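Local coordinates for dihydrofolate reductase, putative (Aspergillus flavus, PDB 6DRS), which probably catalyses the NADPH-dependent reduction of dihydrofolate to tetrahydrofolate, the step that antifolate inhibitors block, at residues M41-F44 with A45-T48; V70-S73 with L74-L77; I201-E204 with L205-K209; S215-E218 with V219-V223. All coordinates share one frame; numbering follows the deposited sequence.

Contact 1: M41-F44 with A45-T48; sequences MSFF and ARVT. With H8A (3-{[(3R)-7,9-diamino-3-methyl-2,3-dihydrofuro[2,3-f]quinazolin-4-yl]oxy}benzonitrile), chain G.
Helix 38-49 forms one wall of the antifolate pocket, and within it Phe-44 and Thr-48 pack one turn apart. Both faces of the Phe-44 ring are covered: the Thr-48 methyl CG2 sits over one, 3.8 Å from the ring centroid in a CH-pi contact, while the fused ring system of the inhibitor lies against the opposite face, with Phe-44 CD1 3.3 Å from H8A C8. The nitrile nitrogen N21 reaches the edge of the same ring, in its plane. Thr-48 holds OG1 between its backbone N and carbonyl carbon (chi1 54°), which turns the hydroxyl back to donate to Phe-44 O at 2.7 Å. That oxygen also accepts from Thr-48 N, the two donors arriving from opposite faces of the carbonyl plane. Phe-43 repeats the pattern, Val-47 CG2 standing 3.9 Å from the centroid of the Phe-43 ring. Arg-46 bends at chi3 over Ser-42 O; its NH2 donates to a water that also bonds Ser-42 OG, and forms a salt bridge with Glu-225. Met-41 SD is 3.4 Å from H8A C14. A phenylalanine lying face-on against the diaminopyrimidine-bearing ring system, with Asp-40 binding the same inhibitor, is typical of the dihydrofolate reductase antifolate site.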
loop_
_atom_site.group_PDB
_atom_site.type_symbol
_atom_site.label_atom_id
_atom_site.label_comp_id
_atom_site.label_asym_id
_atom_site.label_seq_id
_atom_site.Cartn_x
_atom_site.Cartn_y
_atom_site.Cartn_z
ATOM N N MET A 41 -7.624 4.432 -5.029
ATOM C CA MET A 41 -6.388 5.166 -5.311
ATOM C C MET A 41 -6.210 6.334 -4.336
ATOM O O MET A 41 -5.122 6.532 -3.797
ATOM C CB MET A 41 -6.448 5.807 -6.699
ATOM C CG MET A 41 -6.381 4.825 -7.814
ATOM S SD MET A 41 -4.821 3.935 -7.814
ATOM C CE MET A 41 -4.891 3.308 -9.500
ATOM N N SER A 42 -7.254 7.152 -4.192
ATOM C CA SER A 42 -7.124 8.315 -3.347
ATOM C C SER A 42 -7.024 7.883 -1.870
ATOM O O SER A 42 -6.258 8.473 -1.069
ATOM C CB SER A 42 -8.216 9.331 -3.632
ATOM O OG SER A 42 -9.480 8.854 -3.198
ATOM N N PHE A 43 -7.756 6.827 -1.519
ATOM C CA PHE A 43 -7.711 6.274 -0.191
ATOM C C PHE A 43 -6.298 5.760 0.093
ATOM O O PHE A 43 -5.726 6.016 1.163
ATOM C CB PHE A 43 -8.776 5.187 0.015
ATOM C CG PHE A 43 -8.640 4.415 1.313
ATOM C CD1 PHE A 43 -9.224 4.879 2.491
ATOM C CD2 PHE A 43 -7.953 3.206 1.363
ATOM C CE1 PHE A 43 -9.124 4.155 3.674
ATOM C CE2 PHE A 43 -7.835 2.491 2.546
ATOM C CZ PHE A 43 -8.414 2.967 3.708
ATOM N N PHE A 44 -5.741 5.028 -0.858
ATOM C CA PHE A 44 -4.390 4.488 -0.687
ATOM C C PHE A 44 -3.396 5.644 -0.518
ATOM O O PHE A 44 -2.500 5.552 0.297
ATOM C CB PHE A 44 -3.981 3.605 -1.869
ATOM C CG PHE A 44 -2.518 3.225 -1.873
ATOM C CD1 PHE A 44 -2.058 2.125 -1.149
ATOM C CD2 PHE A 44 -1.595 3.961 -2.618
ATOM C CE1 PHE A 44 -0.709 1.775 -1.161
ATOM C CE2 PHE A 44 -0.249 3.609 -2.617
ATOM C CZ PHE A 44 0.193 2.520 -1.892
ATOM N N ALA A 45 -3.580 6.694 -1.324
ATOM C CA ALA A 45 -2.661 7.817 -1.356
ATOM C C ALA A 45 -2.722 8.564 -0.013
ATOM O O ALA A 45 -1.686 8.737 0.641
ATOM C CB ALA A 45 -2.959 8.719 -2.537
ATOM N N ARG A 46 -3.928 8.923 0.424
ATOM C CA ARG A 46 -4.114 9.704 1.671
ATOM C C ARG A 46 -3.592 8.911 2.863
ATOM O O ARG A 46 -2.877 9.448 3.678
ATOM C CB ARG A 46 -5.575 10.076 1.938
ATOM C CG ARG A 46 -6.154 11.020 0.905
ATOM C CD ARG A 46 -7.497 11.475 1.453
ATOM N NE ARG A 46 -8.373 10.340 1.732
ATOM C CZ ARG A 46 -9.151 9.729 0.844
ATOM N NH1 ARG A 46 -9.279 10.202 -0.386
ATOM N NH2 ARG A 46 -9.826 8.656 1.202
ATOM N N VAL A 47 -3.962 7.639 2.951
ATOM C CA VAL A 47 -3.570 6.824 4.066
ATOM C C VAL A 47 -2.053 6.620 4.115
ATOM O O VAL A 47 -1.473 6.711 5.193
ATOM C CB VAL A 47 -4.370 5.515 4.090
ATOM C CG1 VAL A 47 -3.817 4.522 5.109
ATOM C CG2 VAL A 47 -5.835 5.859 4.358
ATOM N N THR A 48 -1.408 6.343 2.988
ATOM C CA THR A 48 0.035 5.991 3.055
ATOM C C THR A 48 0.869 7.257 3.265
ATOM O O THR A 48 1.999 7.175 3.734
ATOM C CB THR A 48 0.506 5.270 1.787
ATOM O OG1 THR A 48 0.151 6.098 0.675
ATOM C CG2 THR A 48 -0.049 3.869 1.648
HETATM C C2 H8A G . -2.273 0.996 -5.994
HETATM C C3 H8A G . -3.475 0.985 -5.278
HETATM C C4 H8A G . -3.544 0.323 -4.035
HETATM C C5 H8A G . -2.422 -0.357 -3.511
HETATM C C6 H8A G . -1.223 -0.304 -4.260
HETATM C C7 H8A G . -1.177 0.338 -5.468
HETATM C C8 H8A G . -2.527 -0.976 -2.285
HETATM O O1 H8A G . -2.178 1.637 -7.192
HETATM C C10 H8A G . -4.762 -0.319 -2.111
HETATM C C14 H8A G . -1.579 2.873 -7.365
HETATM C C15 H8A G . -1.176 3.249 -8.665
HETATM C C16 H8A G . -0.569 4.501 -8.870
HETATM C C17 H8A G . -0.370 5.365 -7.777
HETATM C C18 H8A G . -0.763 5.026 -6.466
HETATM N N9 H8A G . -3.699 -0.962 -1.612
HETATM N N11 H8A G . -4.701 0.288 -3.316
HETATM N N12 H8A G . -1.358 -1.637 -1.716
HETATM N N13 H8A G . -6.050 -0.278 -1.412
HETATM C C19 H8A G . -1.365 3.762 -6.284
HETATM C C20 H8A G . -0.556 5.867 -5.440
HETATM N N21 H8A G . -0.317 6.606 -4.527
HETATM C C22 H8A G . 0.147 0.232 -6.072
HETATM C C23 H8A G . 0.823 -0.763 -5.124
HETATM O O24 H8A G . -0.004 -0.859 -3.950
HETATM C C25 H8A G . 0.889 1.525 -5.814
HETATM O O HOH W 1 -11.253 7.275 -1.077
#

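Contact 2: V70-S73 with L74-L77; sequences VPKS and LRPL
The guanidinium of Arg-75 lies with one face against Lys-72, whose CA sits over its centre and whose CG is 3.7 Å from Arg-75 NH2, while Val-70 O meets it at the edge. This is a tight turn in the loop joining helix 64-69 to strand 81-85, part of the dihydrofolate reductase fold. Leu-74 N donates to Pro-71 O and Arg-75 N to Lys-72 O, 3.2 Å, as consecutive i to i+3 bonds. The arginine chain, extended from CG to NE, carries its end back to Val-70, just before the turn. There NH2 also forms a salt bridge with Glu-99 of helix 89-116, which ties the loop to that helix; Arg-95 lies close by. Val-70 supplies the apolar side. With CG1 anti to its backbone N (chi1 -166°), that methyl lies 3.8 Å from Leu-77 CD2 and 4.0 Å from Arg-75 CB. Leu-77, which follows Pro-76 and its cis peptide bond, touches the inhibitor. Arg-75 NH1 donates to Val-70 O at 2.6 Å, nearly along the C=O axis and close to the guanidinium plane.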
loop_
_atom_site.group_PDB
_atom_site.type_symbol
_atom_site.label_atom_id
_atom_site.label_comp_id
_atom_site.label_asym_id
_atom_site.label_seq_id
_atom_site.Cartn_x
_atom_site.Cartn_y
_atom_site.Cartn_z
ATOM N N VAL A 70 4.033 0.708 -10.855
ATOM C CA VAL A 70 3.669 2.129 -10.895
ATOM C C VAL A 70 4.266 2.730 -12.167
ATOM O O VAL A 70 5.433 2.507 -12.434
ATOM C CB VAL A 70 4.213 2.893 -9.673
ATOM C CG1 VAL A 70 3.558 4.257 -9.552
ATOM C CG2 VAL A 70 4.054 2.105 -8.385
ATOM N N PRO A 71 3.490 3.525 -12.909
ATOM C CA PRO A 71 3.994 4.202 -14.124
ATOM C C PRO A 71 5.243 5.038 -13.804
ATOM O O PRO A 71 5.327 5.599 -12.713
ATOM C CB PRO A 71 2.848 5.121 -14.587
ATOM C CG PRO A 71 1.614 4.572 -13.905
ATOM C CD PRO A 71 2.118 3.957 -12.615
ATOM N N LYS A 72 6.204 5.106 -14.722
ATOM C CA LYS A 72 7.555 5.556 -14.338
ATOM C C LYS A 72 7.548 7.034 -13.903
ATOM O O LYS A 72 8.358 7.449 -13.046
ATOM C CB LYS A 72 8.562 5.335 -15.471
ATOM C CG LYS A 72 9.999 5.672 -15.107
ATOM C CD LYS A 72 11.000 5.213 -16.135
ATOM C CE LYS A 72 11.205 6.207 -17.256
ATOM N NZ LYS A 72 12.417 5.869 -18.041
ATOM N N SER A 73 6.651 7.816 -14.506
ATOM C CA SER A 73 6.591 9.253 -14.306
ATOM C C SER A 73 6.030 9.578 -12.917
ATOM O O SER A 73 6.320 10.645 -12.394
ATOM C CB SER A 73 5.763 9.900 -15.383
ATOM O OG SER A 73 4.456 9.340 -15.372
ATOM N N LEU A 74 5.230 8.665 -12.353
ATOM C CA LEU A 74 4.653 8.829 -11.039
ATOM C C LEU A 74 5.598 8.245 -9.985
ATOM O O LEU A 74 5.340 8.342 -8.797
ATOM C CB LEU A 74 3.289 8.130 -10.987
ATOM C CG LEU A 74 2.136 8.790 -11.751
ATOM C CD1 LEU A 74 0.811 8.494 -11.060
ATOM C CD2 LEU A 74 2.316 10.299 -11.895
ATOM N N ARG A 75 6.714 7.658 -10.365
ATOM C CA ARG A 75 7.460 7.018 -9.296
ATOM C C ARG A 75 8.887 7.597 -9.201
ATOM O O ARG A 75 9.369 8.185 -10.179
ATOM C CB ARG A 75 7.403 5.499 -9.475
ATOM C CG ARG A 75 8.544 4.929 -10.300
ATOM C CD ARG A 75 8.252 3.530 -10.784
ATOM N NE ARG A 75 9.271 3.250 -11.781
ATOM C CZ ARG A 75 9.091 2.524 -12.877
ATOM N NH1 ARG A 75 7.894 2.040 -13.166
ATOM N NH2 ARG A 75 10.117 2.290 -13.679
ATOM N N PRO A 76 9.572 7.450 -8.051
ATOM C CA PRO A 76 9.014 6.929 -6.774
ATOM C C PRO A 76 7.849 7.804 -6.278
ATOM O O PRO A 76 7.770 8.974 -6.616
ATOM C CB PRO A 76 10.185 6.954 -5.776
ATOM C CG PRO A 76 11.420 7.198 -6.626
ATOM C CD PRO A 76 10.894 8.010 -7.786
ATOM N N LEU A 77 6.904 7.211 -5.558
ATOM C CA LEU A 77 5.637 7.894 -5.236
ATOM C C LEU A 77 5.900 9.037 -4.231
ATOM O O LEU A 77 6.619 8.860 -3.228
ATOM C CB LEU A 77 4.695 6.828 -4.660
ATOM C CG LEU A 77 4.050 5.897 -5.697
ATOM C CD1 LEU A 77 3.284 4.795 -4.988
ATOM C CD2 LEU A 77 3.103 6.680 -6.604
#

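Contact 3: I201-E204 with L205-K209; sequences IDEE and LLMEK
Ile-201 CD1 packs on Leu-205 CD2 at 3.7 Å, the two side chains crossing at about a right angle. Ile-201 carries CG1 between its backbone N and carbonyl carbon (chi1 56°) and extends beyond it (chi2 169°), which brings the terminal methyl to the leucine branch. On another side of the short helix 203-206, Glu-203 and Met-207 run alongside each other in the same direction, and Glu-203 OE2 comes within 3.7 Å of Met-207 CG. The backbone beneath them is joined by Leu-206 N to Asp-202 O, 3.1 Å, and by Met-207 N to Glu-203 O, 2.7 Å. Asp-202 stands at the N-cap position, yet its side chain makes no capping bond; OD1 instead accepts from Glu-203 N at 2.7 Å through its anti lone pair. The other end closes in a Schellman motif: Glu-208 has positive phi (53°), Lys-209 N donates to Glu-204 O at 2.8 Å, and Glu-208 N bonds Leu-205 O. Farther out, Trp-211 of strand 211-213 touches both Ile-201 and Leu-205 and gives its NE1 hydrogen to Glu-204 OE2, while Glu-203 OE1 accepts from Thr-22 N and Glu-208 OE2 from Lys-213 N. As acceptors, the three carboxylates thus tie the single-turn helix and its C-terminal turn to neighbouring parts of the same chain, while buried Leu-205 packs on strand 174-183.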
loop_
_atom_site.group_PDB
_atom_site.type_symbol
_atom_site.label_atom_id
_atom_site.label_comp_id
_atom_site.label_asym_id
_atom_site.label_seq_id
_atom_site.Cartn_x
_atom_site.Cartn_y
_atom_site.Cartn_z
ATOM N N ILE A 201 -2.891 -15.295 2.052
ATOM C CA ILE A 201 -3.839 -15.917 2.983
ATOM C C ILE A 201 -5.204 -15.424 2.520
ATOM O O ILE A 201 -5.274 -14.358 1.885
ATOM C CB ILE A 201 -3.538 -15.527 4.452
ATOM C CG1 ILE A 201 -3.534 -14.007 4.656
ATOM C CG2 ILE A 201 -2.228 -16.160 4.922
ATOM C CD1 ILE A 201 -3.499 -13.561 6.108
ATOM N N ASP A 202 -6.260 -16.187 2.789
ATOM C CA ASP A 202 -7.584 -15.835 2.271
ATOM C C ASP A 202 -8.652 -16.302 3.261
ATOM O O ASP A 202 -9.441 -15.507 3.763
ATOM C CB ASP A 202 -7.847 -16.431 0.883
ATOM C CG ASP A 202 -7.129 -17.755 0.646
ATOM O OD1 ASP A 202 -7.264 -18.670 1.503
ATOM O OD2 ASP A 202 -6.407 -17.861 -0.380
ATOM N N GLU A 203 -8.665 -17.598 3.514
ATOM C CA GLU A 203 -9.717 -18.210 4.290
ATOM C C GLU A 203 -9.526 -17.842 5.765
ATOM O O GLU A 203 -10.505 -17.597 6.483
ATOM C CB GLU A 203 -9.737 -19.723 4.043
ATOM C CG GLU A 203 -10.398 -20.109 2.721
ATOM C CD GLU A 203 -11.880 -19.762 2.570
ATOM O OE1 GLU A 203 -12.350 -19.587 1.416
ATOM O OE2 GLU A 203 -12.571 -19.661 3.607
ATOM N N GLU A 204 -8.271 -17.722 6.179
ATOM C CA GLU A 204 -8.010 -17.450 7.559
ATOM C C GLU A 204 -8.496 -16.042 7.948
ATOM O O GLU A 204 -8.814 -15.835 9.114
ATOM C CB GLU A 204 -6.590 -17.863 7.937
ATOM C CG GLU A 204 -5.521 -16.874 7.546
ATOM C CD GLU A 204 -4.139 -17.512 7.512
ATOM O OE1 GLU A 204 -3.974 -18.544 6.791
ATOM O OE2 GLU A 204 -3.221 -16.988 8.215
ATOM N N LEU A 205 -8.605 -15.101 6.994
ATOM C CA LEU A 205 -9.218 -13.791 7.247
ATOM C C LEU A 205 -10.744 -13.897 7.170
ATOM O O LEU A 205 -11.444 -13.365 8.016
ATOM C CB LEU A 205 -8.741 -12.779 6.202
ATOM C CG LEU A 205 -7.233 -12.585 6.098
ATOM C CD1 LEU A 205 -6.905 -11.647 4.948
ATOM C CD2 LEU A 205 -6.658 -12.076 7.417
ATOM N N LEU A 206 -11.259 -14.545 6.136
ATOM C CA LEU A 206 -12.708 -14.561 5.948
ATOM C C LEU A 206 -13.368 -15.410 7.056
ATOM O O LEU A 206 -14.514 -15.148 7.412
ATOM C CB LEU A 206 -13.067 -15.025 4.525
ATOM C CG LEU A 206 -12.386 -14.286 3.367
ATOM C CD1 LEU A 206 -12.394 -15.113 2.082
ATOM C CD2 LEU A 206 -12.983 -12.897 3.119
ATOM N N MET A 207 -12.645 -16.367 7.642
ATOM C CA MET A 207 -13.202 -17.225 8.693
ATOM C C MET A 207 -12.658 -16.802 10.063
ATOM O O MET A 207 -12.916 -17.460 11.078
ATOM C CB MET A 207 -12.842 -18.701 8.471
ATOM C CG MET A 207 -13.329 -19.289 7.160
ATOM S SD MET A 207 -15.130 -19.238 6.980
ATOM C CE MET A 207 -15.393 -17.800 5.943
ATOM N N GLU A 208 -11.864 -15.742 10.092
ATOM C CA GLU A 208 -11.282 -15.235 11.342
ATOM C C GLU A 208 -10.548 -16.331 12.129
ATOM O O GLU A 208 -10.823 -16.529 13.301
ATOM C CB GLU A 208 -12.354 -14.537 12.181
ATOM C CG GLU A 208 -12.524 -13.101 11.758
ATOM C CD GLU A 208 -13.675 -12.357 12.399
ATOM O OE1 GLU A 208 -14.800 -12.529 11.910
ATOM O OE2 GLU A 208 -13.430 -11.574 13.359
ATOM N N LYS A 209 -9.592 -17.010 11.512
ATOM C CA LYS A 209 -8.837 -18.027 12.207
ATOM C C LYS A 209 -7.430 -17.492 12.451
ATOM O O LYS A 209 -6.581 -17.492 11.553
ATOM C CB LYS A 209 -8.822 -19.329 11.402
ATOM C CG LYS A 209 -10.042 -20.230 11.581
ATOM C CD LYS A 209 -9.760 -21.524 12.354
ATOM C CE LYS A 209 -9.849 -22.777 11.498
ATOM N NZ LYS A 209 -8.889 -23.826 11.954
#

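Contact 4: S215-E218 with V219-V223; sequences SAEE and VTEWV
Thr-220 grips Ala-216 O twice on the tight side of this helix, through its backbone N at 2.9 Å and through OG1 at 2.8 Å, the hydroxyl coming from above the carbonyl plane. Having OG1 anti to the carbonyl carbon (chi1 -67°) places the hydroxyl back along the preceding turn, where it also accepts from Val-227 N. Val-219 is buried beside this pair, its CG2 3.6 Å from Ser-215 O and its side chain against Val-214 and Val-227. The indole of Trp-222 lies with one face over Glu-218 O, which is 3.2 Å from Trp-222 CD1, and it takes part in a cation-pi contact with Arg-175 of strand 174-183. The first turn of helix 216-223 is closed by a capping box: Glu-218 N donates to Ser-215 OG, and Ser-215 N returns the bond to Glu-218 OE1. Ser-215 OG also donates to Glu-218 OE1 at 2.6 Å, on the anti lone pair of that carboxylate oxygen, and Glu-218 OE2 pairs with Arg-212. In contrast, the outer side is loose. Glu-217 and Glu-221 cross with their carboxylate planes 50° apart, and their OE2 atoms are 4.2 Å from one another, a like-charged pair on exposed residues whose charges would probably disfavour closer approach. A water donates to Glu-221 OE1 at 2.6 Å and, weakly, to Glu-218 O.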
loop_
_atom_site.group_PDB
_atom_site.type_symbol
_atom_site.label_atom_id
_atom_site.label_comp_id
_atom_site.label_asym_id
_atom_site.label_seq_id
_atom_site.Cartn_x
_atom_site.Cartn_y
_atom_site.Cartn_z
ATOM N N SER A 215 -13.548 -3.390 14.287
ATOM C CA SER A 215 -14.618 -2.388 14.122
ATOM C C SER A 215 -14.185 -1.313 13.112
ATOM O O SER A 215 -12.989 -1.079 12.926
ATOM C CB SER A 215 -15.006 -1.794 15.468
ATOM O OG SER A 215 -13.936 -1.032 16.015
ATOM N N ALA A 216 -15.143 -0.720 12.409
ATOM C CA ALA A 216 -14.888 0.463 11.577
ATOM C C ALA A 216 -14.138 1.526 12.400
ATOM O O ALA A 216 -13.197 2.171 11.915
ATOM C CB ALA A 216 -16.181 0.982 10.995
ATOM N N GLU A 217 -14.514 1.677 13.668
ATOM C CA GLU A 217 -13.871 2.668 14.512
ATOM C C GLU A 217 -12.388 2.315 14.664
ATOM O O GLU A 217 -11.552 3.206 14.731
ATOM C CB GLU A 217 -14.586 2.787 15.861
ATOM C CG GLU A 217 -13.723 3.391 16.960
ATOM C CD GLU A 217 -14.478 3.911 18.179
ATOM O OE1 GLU A 217 -15.200 3.102 18.808
ATOM O OE2 GLU A 217 -14.341 5.126 18.498
ATOM N N GLU A 218 -12.055 1.030 14.722
ATOM C CA GLU A 218 -10.651 0.705 14.891
ATOM C C GLU A 218 -9.867 0.954 13.600
ATOM O O GLU A 218 -8.722 1.371 13.669
ATOM C CB GLU A 218 -10.475 -0.727 15.384
ATOM C CG GLU A 218 -10.887 -0.880 16.829
ATOM C CD GLU A 218 -11.150 -2.327 17.184
ATOM O OE1 GLU A 218 -12.290 -2.783 16.984
ATOM O OE2 GLU A 218 -10.211 -2.988 17.648
ATOM N N VAL A 219 -10.481 0.694 12.433
ATOM C CA VAL A 219 -9.797 0.939 11.176
ATOM C C VAL A 219 -9.551 2.440 11.064
ATOM O O VAL A 219 -8.509 2.880 10.586
ATOM C CB VAL A 219 -10.562 0.418 9.945
ATOM C CG1 VAL A 219 -9.746 0.677 8.691
ATOM C CG2 VAL A 219 -10.796 -1.064 10.063
ATOM N N THR A 220 -10.557 3.190 11.491
ATOM C CA THR A 220 -10.525 4.625 11.396
ATOM C C THR A 220 -9.295 5.137 12.155
ATOM O O THR A 220 -8.537 5.975 11.642
ATOM C CB THR A 220 -11.817 5.229 11.968
ATOM O OG1 THR A 220 -12.883 4.831 11.098
ATOM C CG2 THR A 220 -11.728 6.732 12.118
ATOM N N GLU A 221 -9.075 4.582 13.343
ATOM C CA GLU A 221 -7.922 4.990 14.171
ATOM C C GLU A 221 -6.612 4.639 13.446
ATOM O O GLU A 221 -5.707 5.477 13.402
ATOM C CB GLU A 221 -7.945 4.293 15.531
ATOM C CG GLU A 221 -9.154 4.649 16.378
ATOM C CD GLU A 221 -9.359 3.775 17.602
ATOM O OE1 GLU A 221 -8.610 2.797 17.785
ATOM O OE2 GLU A 221 -10.291 4.062 18.365
ATOM N N TRP A 222 -6.498 3.421 12.893
ATOM C CA TRP A 222 -5.277 3.016 12.157
ATOM C C TRP A 222 -4.969 4.014 11.055
ATOM O O TRP A 222 -3.834 4.354 10.837
ATOM C CB TRP A 222 -5.419 1.656 11.507
ATOM C CG TRP A 222 -5.662 0.537 12.458
ATOM C CD1 TRP A 222 -5.614 0.594 13.823
ATOM C CD2 TRP A 222 -5.976 -0.822 12.108
ATOM N NE1 TRP A 222 -5.906 -0.636 14.346
ATOM C CE2 TRP A 222 -6.120 -1.531 13.323
ATOM C CE3 TRP A 222 -6.127 -1.514 10.896
ATOM C CZ2 TRP A 222 -6.411 -2.897 13.361
ATOM C CZ3 TRP A 222 -6.430 -2.862 10.942
ATOM C CH2 TRP A 222 -6.582 -3.536 12.155
ATOM N N VAL A 223 -5.966 4.457 10.322
ATOM C CA VAL A 223 -5.591 5.031 9.041
ATOM C C VAL A 223 -5.767 6.549 9.099
ATOM O O VAL A 223 -5.398 7.217 8.143
ATOM C CB VAL A 223 -6.356 4.389 7.861
ATOM C CG1 VAL A 223 -6.153 2.889 7.808
ATOM C CG2 VAL A 223 -7.842 4.747 7.837
HETATM O O HOH W 2 -7.309 0.809 16.811
#

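How the contacts relate
Contacts 1 and 2 both border the inhibitor: helix 38-49 supplies Met-41, Phe-44 and Ala-45, and the loop 70-77 supplies Leu-77. Their centres are 15 Å apart and their nearest atoms about 4 Å. Contact 4 touches the pocket helix at Val-47, whose CG1 meets Val-223 CB at 3.7 Å, although its Val-219 side chain stays about 11 Å from the inhibitor. Contact 3 is the most remote from the site, with the Leu-205 side chain about 12 Å from NADP and 13 Å from the inhibitor. It lies nearest contact 4, about 8 Å between closest atoms, and its centre is 33 Å from that of contact 2, across the chain's centre.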